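Molybdopterin biosynthesis moeA protein (Pyrococcus horikoshii, PDB 1WU2) probably catalyses the insertion of molybdenum into molybdopterin, a late step in the biosynthesis of the molybdenum cofactor. Local coordinates at residues F310-L315 and N373-I378; E196-E201 and K207-N212; V153-G158 and P163-M168. All blocks are in the same frame, centred on the assembly; numbering follows the deposited sequence.

From the N terminus the three contacts come in series, none nesting within or crossing another. Interaction 3 is met first: it closes a short loop between strand 153-155 and helix 163-171 in the MoeA N-terminal region. Interaction 2 follows, closing a five-residue gap by setting the loop after strand 194-195 against strand 208-209 of a small beta-alpha-beta unit at the surface of the probable molybdopterin-binding domain. Interaction 1 closes the longest loop, 57 residues, and ties helix 300-319 of that domain to strand 374-378 of the C-terminal region. The centres of interactions 2 and 3 lie about 45 Å apart, yet both touch the second subunit, whereas the segments of interaction 1 meet residues of their own chain.

Interaction 1 (F310-L315 and N373-I378); sequences FVKHAL and NAYLEI
K312 NZ and Y375 OH meet in a buried hydrogen bond of 2.7 Å that joins helix 300-319 of the probable molybdopterin-binding domain to strand 374-378 in the beta sheet of the C-terminal region (domain IV). The two backbones stay far apart, with K312 CA 13.6 Å from Y375 CA, and two long side chains reaching from opposite directions span the distance. The ammonium group arrives at the edge of the phenol, in the plane of the ring. The CE-NZ-OH angle of about 101° is near tetrahedral, as suits an N-H directed at the hydroxyl oxygen. K312 CE also comes within 3.4 Å of Y375 OH.

The lysine runs out extended as far as CD and then bends at chi3 (80°), which swings its end round to the hydroxyl. The tyrosine has CG placed between its backbone N and carbonyl carbon (chi1 63°), and from there the ring projects toward the helix. In the next shell, E325 OE1 forms a salt bridge with K312 NZ, so the buried charge has an anionic partner as well as the phenol, and this pairing probably favours the protonated lysine. F345 stacks on the Y375 ring, and T394 of the adjacent strand is bonded to the Y375 backbone and packs against both side chains. Farther along the strand, E377 OE1 is hydrogen-bonded to Y343 OH, while the other carboxylate oxygen, E377 OE2, stays 6.8 Å from K312 NZ.

Interaction 2 (E196-E201 and K207-N212); sequences EEPSEE and KIVETN
V209 packs against P198 within a small beta-alpha-beta unit, in which strand 194-195 leads through helix 200-204 to the parallel strand 208-209. From CB the valine forks into two methyls with different neighbours. CG1, anti to the backbone N (chi1 171°), points to the E196 end of the opposing segment and lies 4.0 Å from E196 O. CG2 turns the other way and sits over one face of the proline ring, offset toward its N-CA bond: it is 3.4 Å from P198 N, 3.6 Å from P198 CB and 3.8 Å from P198 CD. The same methyl reaches the preceding peptide, at 3.7 Å from E197 C. No hydrogen bond crosses between the segments here, and the two strands are held together next door, where the backbones of I208 and E210 bond to I195.

The contact lies at the surface and forms part of the dimer interface. K170 of the second subunit packs on V209, and G173 of that subunit packs on P198. The ammonium of this same K170 bridges the two segments, its NZ hydrogen-bonded to both E196 O and E210 O.

Interaction 3 (V153-G158 and P163-M168); sequences VVLRKG and PQDVAM
D165 OD1 is held by a salt bridge from R162 NH1, and the apolar end of L155 lies against the same carboxylate. L155 CD2 stands above the carboxylate plane, 3.8 Å from D165 OD1 and equally close to D165 CG, so the methyl meets the flat group over its face. The other branch slides past toward the helix backbone, bringing L155 CD1 to 3.8 Å from D165 O. With CG opposite its own carbonyl carbon (chi1 -73°), the leucine sends both methyls across to the helix, and both lie about equally near D165 CB, on the same side of it. L370 of the second subunit packs on both L155 and D165, so the pair also takes part in the contact between subunits. Cut back to an alanine here, the L155 side chain would lose its whole isobutyl end, which would probably open a gap between the strand, the face of the D165 carboxylate and L370 of the second subunit.

One residue earlier, V154 meets selenomethionine M168 on the next turn of the helix. The touch is between carbons, V154 CG2 to M168 CG at 3.9 Å. The selenomethionine leaves its backbone with CG anti to N (chi1 176°), which carries that methylene out to the valine, and then bends at chi2 and chi3. V148 touches both side chains, and L172 adds to the apolar surroundings of V154. No hydrogen bond links the two segments directly.

The strand side is fixed separately: V154 and L155 both bond through their backbones to I44, although the chain turns a corner at V154. The result is a strand-loop-helix connection in the MoeA N-terminal region, in which the two-stranded antiparallel ribbon 44-45/153-155 rests on helix 163-171 through V154 and L155.

Interaction 1 (F310-L315 and N373-I378)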
loop_
_atom_site.group_PDB
_atom_site.type_symbol
_atom_site.label_atom_id
_atom_site.label_comp_id
_atom_site.label_asym_id
_atom_site.label_seq_id
_atom_site.Cartn_x
_atom_site.Cartn_y
_atom_site.Cartn_z
ATOM N N PHE A 310 -6.990 -2.904 16.353
ATOM C CA PHE A 310 -7.662 -1.806 17.052
ATOM C C PHE A 310 -7.289 -0.446 16.481
ATOM O O PHE A 310 -8.130 0.244 15.906
ATOM C CB PHE A 310 -7.332 -1.843 18.549
ATOM C CG PHE A 310 -7.994 -2.969 19.287
ATOM C CD1 PHE A 310 -7.246 -4.005 19.816
ATOM C CD2 PHE A 310 -9.370 -2.988 19.457
ATOM C CE1 PHE A 310 -7.861 -5.041 20.499
ATOM C CE2 PHE A 310 -9.988 -4.027 20.144
ATOM C CZ PHE A 310 -9.232 -5.049 20.663
ATOM N N VAL A 311 -6.022 -0.076 16.627
ATOM C CA VAL A 311 -5.558 1.271 16.291
ATOM C C VAL A 311 -5.795 1.623 14.816
ATOM O O VAL A 311 -6.279 2.708 14.506
ATOM C CB VAL A 311 -4.057 1.462 16.630
ATOM C CG1 VAL A 311 -3.629 2.905 16.373
ATOM C CG2 VAL A 311 -3.776 1.082 18.078
ATOM N N LYS A 312 -5.454 0.695 13.925
ATOM C CA LYS A 312 -5.619 0.864 12.483
ATOM C C LYS A 312 -7.045 1.295 12.123
ATOM O O LYS A 312 -7.239 2.189 11.310
ATOM C CB LYS A 312 -5.261 -0.448 11.763
ATOM C CG LYS A 312 -5.608 -0.488 10.284
ATOM C CD LYS A 312 -4.939 -1.658 9.566
ATOM C CE LYS A 312 -5.672 -2.970 9.783
ATOM N NZ LYS A 312 -5.493 -3.914 8.644
ATOM N N HIS A 313 -8.031 0.656 12.741
ATOM C CA HIS A 313 -9.438 0.929 12.454
ATOM C C HIS A 313 -9.945 2.216 13.101
ATOM O O HIS A 313 -10.846 2.856 12.569
ATOM C CB HIS A 313 -10.295 -0.268 12.877
ATOM C CG HIS A 313 -9.913 -1.534 12.183
ATOM N ND1 HIS A 313 -9.968 -1.673 10.812
ATOM C CD2 HIS A 313 -9.428 -2.704 12.660
ATOM C CE1 HIS A 313 -9.551 -2.881 10.478
ATOM N NE2 HIS A 313 -9.218 -3.526 11.581
ATOM N N ALA A 314 -9.368 2.590 14.241
ATOM C CA ALA A 314 -9.688 3.863 14.889
ATOM C C ALA A 314 -9.190 5.042 14.058
ATOM O O ALA A 314 -9.919 6.004 13.837
ATOM C CB ALA A 314 -9.089 3.919 16.290
ATOM N N LEU A 315 -7.944 4.958 13.606
ATOM C CA LEU A 315 -7.343 5.986 12.758
ATOM C C LEU A 315 -8.121 6.172 11.454
ATOM O O LEU A 315 -8.333 7.298 11.007
ATOM C CB LEU A 315 -5.890 5.630 12.444
ATOM C CG LEU A 315 -4.921 5.776 13.616
ATOM C CD1 LEU A 315 -3.649 4.985 13.359
ATOM C CD2 LEU A 315 -4.590 7.244 13.867
ATOM N N ASN A 373 3.677 -11.381 5.729
ATOM C CA ASN A 373 3.154 -10.550 4.650
ATOM C C ASN A 373 1.744 -10.044 4.918
ATOM O O ASN A 373 1.234 -9.184 4.204
ATOM C CB ASN A 373 3.063 -11.417 3.387
ATOM C CG ASN A 373 3.599 -10.737 2.176
ATOM O OD1 ASN A 373 4.001 -9.573 2.231
ATOM N ND2 ASN A 373 3.624 -11.457 1.061
ATOM N N ALA A 374 1.106 -10.616 5.925
ATOM C CA ALA A 374 -0.339 -10.562 6.039
ATOM C C ALA A 374 -0.758 -11.149 7.370
ATOM O O ALA A 374 0.083 -11.594 8.147
ATOM C CB ALA A 374 -0.981 -11.355 4.892
ATOM N N TYR A 375 -2.056 -11.146 7.634
ATOM C CA TYR A 375 -2.578 -11.850 8.788
ATOM C C TYR A 375 -3.945 -12.466 8.540
ATOM O O TYR A 375 -4.708 -12.022 7.689
ATOM C CB TYR A 375 -2.587 -10.952 10.030
ATOM C CG TYR A 375 -3.475 -9.727 9.970
ATOM C CD1 TYR A 375 -4.773 -9.757 10.480
ATOM C CD2 TYR A 375 -3.003 -8.526 9.452
ATOM C CE1 TYR A 375 -5.582 -8.626 10.458
ATOM C CE2 TYR A 375 -3.805 -7.388 9.424
ATOM C CZ TYR A 375 -5.092 -7.445 9.929
ATOM O OH TYR A 375 -5.889 -6.327 9.901
ATOM N N LEU A 376 -4.216 -13.514 9.301
ATOM C CA LEU A 376 -5.474 -14.228 9.277
ATOM C C LEU A 376 -6.103 -14.100 10.657
ATOM O O LEU A 376 -5.415 -14.194 11.666
ATOM C CB LEU A 376 -5.219 -15.700 8.944
ATOM C CG LEU A 376 -6.333 -16.700 9.253
ATOM C CD1 LEU A 376 -7.526 -16.447 8.361
ATOM C CD2 LEU A 376 -5.820 -18.112 9.080
ATOM N N GLU A 377 -7.411 -13.897 10.698
ATOM C CA GLU A 377 -8.136 -13.818 11.955
ATOM C C GLU A 377 -9.029 -15.044 12.102
ATOM O O GLU A 377 -9.812 -15.358 11.208
ATOM C CB GLU A 377 -8.967 -12.544 12.007
ATOM C CG GLU A 377 -8.131 -11.276 12.100
ATOM C CD GLU A 377 -8.906 -10.044 11.683
ATOM O OE1 GLU A 377 -9.704 -9.531 12.499
ATOM O OE2 GLU A 377 -8.726 -9.596 10.533
ATOM N N ILE A 378 -8.891 -15.733 13.231
ATOM C CA ILE A 378 -9.702 -16.898 13.555
ATOM C C ILE A 378 -10.586 -16.540 14.748
ATOM O O ILE A 378 -10.071 -16.318 15.843
ATOM C CB ILE A 378 -8.798 -18.105 13.889
ATOM C CG1 ILE A 378 -7.792 -18.346 12.755
ATOM C CG2 ILE A 378 -9.645 -19.354 14.142
ATOM C CD1 ILE A 378 -6.725 -19.378 13.070
#

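Interaction 2 (E196-E201 and K207-N212)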
loop_
_atom_site.group_PDB
_atom_site.type_symbol
_atom_site.label_atom_id
_atom_site.label_comp_id
_atom_site.label_asym_id
_atom_site.label_seq_id
_atom_site.Cartn_x
_atom_site.Cartn_y
_atom_site.Cartn_z
ATOM N N GLU A 196 17.955 2.779 24.907
ATOM C CA GLU A 196 17.900 3.248 23.517
ATOM C C GLU A 196 18.842 2.498 22.571
ATOM O O GLU A 196 18.520 2.321 21.395
ATOM C CB GLU A 196 18.156 4.762 23.441
ATOM C CG GLU A 196 19.604 5.187 23.652
ATOM C CD GLU A 196 19.731 6.620 24.144
ATOM O OE1 GLU A 196 20.260 6.824 25.260
ATOM O OE2 GLU A 196 19.301 7.542 23.415
ATOM N N GLU A 197 19.989 2.052 23.084
ATOM C CA GLU A 197 21.036 1.444 22.256
ATOM C C GLU A 197 21.484 0.074 22.776
ATOM O O GLU A 197 21.568 -0.128 23.987
ATOM C CB GLU A 197 22.256 2.368 22.212
ATOM C CG GLU A 197 22.536 2.971 20.847
ATOM C CD GLU A 197 23.580 4.070 20.907
ATOM O OE1 GLU A 197 24.607 3.956 20.205
ATOM O OE2 GLU A 197 23.367 5.050 21.655
ATOM N N PRO A 198 21.794 -0.853 21.868
ATOM C CA PRO A 198 22.409 -2.127 22.258
ATOM C C PRO A 198 23.889 -1.947 22.579
ATOM O O PRO A 198 24.647 -1.491 21.721
ATOM C CB PRO A 198 22.232 -3.005 21.014
ATOM C CG PRO A 198 22.139 -2.056 19.875
ATOM C CD PRO A 198 21.584 -0.771 20.411
ATOM N N SER A 199 24.281 -2.283 23.805
ATOM C CA SER A 199 25.682 -2.217 24.227
ATOM C C SER A 199 26.009 -3.329 25.228
ATOM O O SER A 199 25.109 -3.979 25.763
ATOM C CB SER A 199 25.993 -0.839 24.824
ATOM O OG SER A 199 25.597 -0.757 26.183
ATOM N N GLU A 200 27.300 -3.540 25.478
ATOM C CA GLU A 200 27.747 -4.644 26.334
ATOM C C GLU A 200 27.332 -4.445 27.790
ATOM O O GLU A 200 26.755 -5.347 28.396
ATOM C CB GLU A 200 29.268 -4.842 26.248
ATOM C CG GLU A 200 29.694 -6.172 25.631
ATOM C CD GLU A 200 30.973 -6.735 26.231
ATOM O OE1 GLU A 200 31.772 -5.959 26.801
ATOM O OE2 GLU A 200 31.181 -7.963 26.129
ATOM N N GLU A 201 27.624 -3.267 28.341
ATOM C CA GLU A 201 27.279 -2.955 29.731
ATOM C C GLU A 201 25.766 -2.910 29.964
ATOM O O GLU A 201 25.297 -3.188 31.068
ATOM C CB GLU A 201 27.914 -1.627 30.164
ATOM C CG GLU A 201 27.780 -1.328 31.655
ATOM C CD GLU A 201 29.040 -0.731 32.265
ATOM O OE1 GLU A 201 29.609 0.207 31.667
ATOM O OE2 GLU A 201 29.459 -1.199 33.347
ATOM N N LYS A 207 19.075 -5.053 30.568
ATOM C CA LYS A 207 18.285 -4.095 29.799
ATOM C C LYS A 207 18.067 -4.623 28.385
ATOM O O LYS A 207 18.929 -5.310 27.834
ATOM C CB LYS A 207 18.996 -2.737 29.718
ATOM C CG LYS A 207 19.418 -2.143 31.056
ATOM C CD LYS A 207 18.229 -1.598 31.838
ATOM C CE LYS A 207 18.644 -0.917 33.143
ATOM N NZ LYS A 207 20.098 -1.038 33.459
ATOM N N ILE A 208 16.915 -4.290 27.807
ATOM C CA ILE A 208 16.601 -4.645 26.424
ATOM C C ILE A 208 16.367 -3.385 25.591
ATOM O O ILE A 208 15.863 -2.381 26.093
ATOM C CB ILE A 208 15.379 -5.602 26.366
ATOM C CG1 ILE A 208 14.068 -4.847 26.634
ATOM C CG2 ILE A 208 15.570 -6.753 27.357
ATOM C CD1 ILE A 208 12.858 -5.739 26.861
ATOM N N VAL A 209 16.737 -3.449 24.316
ATOM C CA VAL A 209 16.652 -2.298 23.426
ATOM C C VAL A 209 15.198 -1.968 23.102
ATOM O O VAL A 209 14.389 -2.858 22.840
ATOM C CB VAL A 209 17.451 -2.529 22.119
ATOM C CG1 VAL A 209 17.182 -1.424 21.098
ATOM C CG2 VAL A 209 18.939 -2.613 22.425
ATOM N N GLU A 210 14.887 -0.676 23.116
ATOM C CA GLU A 210 13.542 -0.189 22.867
ATOM C C GLU A 210 13.292 -0.213 21.365
ATOM O O GLU A 210 14.137 0.216 20.577
ATOM C CB GLU A 210 13.381 1.228 23.419
ATOM C CG GLU A 210 11.946 1.618 23.725
ATOM C CD GLU A 210 11.126 1.869 22.475
ATOM O OE1 GLU A 210 11.646 2.504 21.537
ATOM O OE2 GLU A 210 9.962 1.426 22.431
ATOM N N THR A 211 12.119 -0.704 20.983
ATOM C CA THR A 211 11.812 -0.997 19.587
ATOM C C THR A 211 10.400 -0.562 19.158
ATOM O O THR A 211 10.186 -0.213 17.999
ATOM C CB THR A 211 12.045 -2.518 19.356
ATOM O OG1 THR A 211 13.400 -2.732 18.930
ATOM C CG2 THR A 211 11.220 -3.070 18.216
ATOM N N ASN A 212 9.449 -0.576 20.086
ATOM C CA ASN A 212 8.058 -0.260 19.772
ATOM C C ASN A 212 7.799 1.185 19.379
ATOM O O ASN A 212 6.821 1.466 18.693
ATOM C CB ASN A 212 7.153 -0.613 20.951
ATOM C CG ASN A 212 7.045 -2.104 21.168
ATOM O OD1 ASN A 212 7.366 -2.903 20.283
ATOM N ND2 ASN A 212 6.596 -2.491 22.351
#

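Interaction 3 (V153-G158 and P163-M168)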
loop_
_atom_site.group_PDB
_atom_site.type_symbol
_atom_site.label_atom_id
_atom_site.label_comp_id
_atom_site.label_asym_id
_atom_site.label_seq_id
_atom_site.Cartn_x
_atom_site.Cartn_y
_atom_site.Cartn_z
ATOM N N VAL A 153 -19.804 13.838 -9.370
ATOM C CA VAL A 153 -18.794 13.454 -8.387
ATOM C C VAL A 153 -17.754 12.585 -9.087
ATOM O O VAL A 153 -18.096 11.557 -9.664
ATOM C CB VAL A 153 -19.407 12.680 -7.190
ATOM C CG1 VAL A 153 -18.315 12.196 -6.230
ATOM C CG2 VAL A 153 -20.406 13.545 -6.446
ATOM N N VAL A 154 -16.495 13.023 -9.045
ATOM C CA VAL A 154 -15.372 12.300 -9.648
ATOM C C VAL A 154 -14.534 11.553 -8.606
ATOM O O VAL A 154 -13.920 10.536 -8.919
ATOM C CB VAL A 154 -14.457 13.248 -10.476
ATOM C CG1 VAL A 154 -15.285 14.055 -11.465
ATOM C CG2 VAL A 154 -13.648 14.186 -9.576
ATOM N N LEU A 155 -14.502 12.071 -7.380
ATOM C CA LEU A 155 -13.814 11.417 -6.268
ATOM C C LEU A 155 -14.651 11.528 -4.999
ATOM O O LEU A 155 -15.040 12.626 -4.604
ATOM C CB LEU A 155 -12.448 12.060 -6.027
ATOM C CG LEU A 155 -11.358 11.764 -7.060
ATOM C CD1 LEU A 155 -10.202 12.739 -6.896
ATOM C CD2 LEU A 155 -10.872 10.335 -6.942
ATOM N N ARG A 156 -14.914 10.391 -4.360
ATOM C CA ARG A 156 -15.742 10.352 -3.159
ATOM C C ARG A 156 -14.953 10.766 -1.930
ATOM O O ARG A 156 -13.722 10.708 -1.917
ATOM C CB ARG A 156 -16.308 8.946 -2.925
ATOM C CG ARG A 156 -17.144 8.389 -4.066
ATOM C CD ARG A 156 -18.545 8.965 -4.155
ATOM N NE ARG A 156 -19.224 8.529 -5.378
ATOM C CZ ARG A 156 -20.308 9.105 -5.895
ATOM N NH1 ARG A 156 -20.877 10.152 -5.302
ATOM N NH2 ARG A 156 -20.836 8.625 -7.018
ATOM N N LYS A 157 -15.688 11.166 -0.897
ATOM C CA LYS A 157 -15.132 11.454 0.418
ATOM C C LYS A 157 -14.552 10.171 1.012
ATOM O O LYS A 157 -15.166 9.112 0.927
ATOM C CB LYS A 157 -16.234 12.008 1.332
ATOM C CG LYS A 157 -15.819 12.274 2.778
ATOM C CD LYS A 157 -17.044 12.473 3.678
ATOM C CE LYS A 157 -16.653 12.875 5.096
ATOM N NZ LYS A 157 -15.617 11.975 5.688
ATOM N N GLY A 158 -13.366 10.278 1.602
ATOM C CA GLY A 158 -12.697 9.140 2.211
ATOM C C GLY A 158 -11.690 8.470 1.294
ATOM O O GLY A 158 -10.934 7.602 1.725
ATOM N N PRO A 163 -1.699 8.617 -7.518
ATOM C CA PRO A 163 -1.282 9.457 -8.649
ATOM C C PRO A 163 -2.365 9.764 -9.693
ATOM O O PRO A 163 -2.428 10.906 -10.149
ATOM C CB PRO A 163 -0.154 8.641 -9.271
ATOM C CG PRO A 163 0.442 7.922 -8.106
ATOM C CD PRO A 163 -0.737 7.526 -7.274
ATOM N N GLN A 164 -3.196 8.780 -10.045
ATOM C CA GLN A 164 -4.272 8.978 -11.020
ATOM C C GLN A 164 -5.388 9.883 -10.483
ATOM O O GLN A 164 -5.998 10.640 -11.248
ATOM C CB GLN A 164 -4.842 7.634 -11.530
ATOM C CG GLN A 164 -5.531 6.737 -10.479
ATOM C CD GLN A 164 -4.683 5.538 -10.069
ATOM O OE1 GLN A 164 -3.591 5.706 -9.526
ATOM N NE2 GLN A 164 -5.185 4.328 -10.321
ATOM N N ASP A 165 -5.644 9.812 -9.177
ATOM C CA ASP A 165 -6.608 10.705 -8.529
ATOM C C ASP A 165 -6.108 12.150 -8.544
ATOM O O ASP A 165 -6.884 13.077 -8.767
ATOM C CB ASP A 165 -6.872 10.283 -7.076
ATOM C CG ASP A 165 -7.353 8.842 -6.948
ATOM O OD1 ASP A 165 -7.888 8.288 -7.929
ATOM O OD2 ASP A 165 -7.242 8.183 -5.893
ATOM N N VAL A 166 -4.809 12.332 -8.310
ATOM C CA VAL A 166 -4.203 13.664 -8.250
ATOM C C VAL A 166 -4.201 14.304 -9.643
ATOM O O VAL A 166 -4.289 15.525 -9.775
ATOM C CB VAL A 166 -2.767 13.604 -7.657
ATOM C CG1 VAL A 166 -2.107 14.974 -7.647
ATOM C CG2 VAL A 166 -2.804 13.056 -6.235
ATOM N N ALA A 167 -4.127 13.464 -10.670
ATOM C CA ALA A 167 -4.165 13.905 -12.057
ATOM C C ALA A 167 -5.560 14.391 -12.435
ATOM O O ALA A 167 -5.700 15.361 -13.178
ATOM C CB ALA A 167 -3.740 12.769 -12.972
HETATM N N MSE A 168 -6.583 13.705 -11.928
HETATM C CA MSE A 168 -7.975 14.096 -12.146
HETATM C C MSE A 168 -8.248 15.425 -11.467
HETATM O O MSE A 168 -9.051 16.214 -11.956
HETATM C CB MSE A 168 -8.937 13.035 -11.599
HETATM C CG MSE A 168 -10.420 13.405 -11.695
HETATM SE SE MSE A 168 -11.021 13.659 -13.530
HETATM C CE MSE A 168 -11.476 11.783 -13.937
#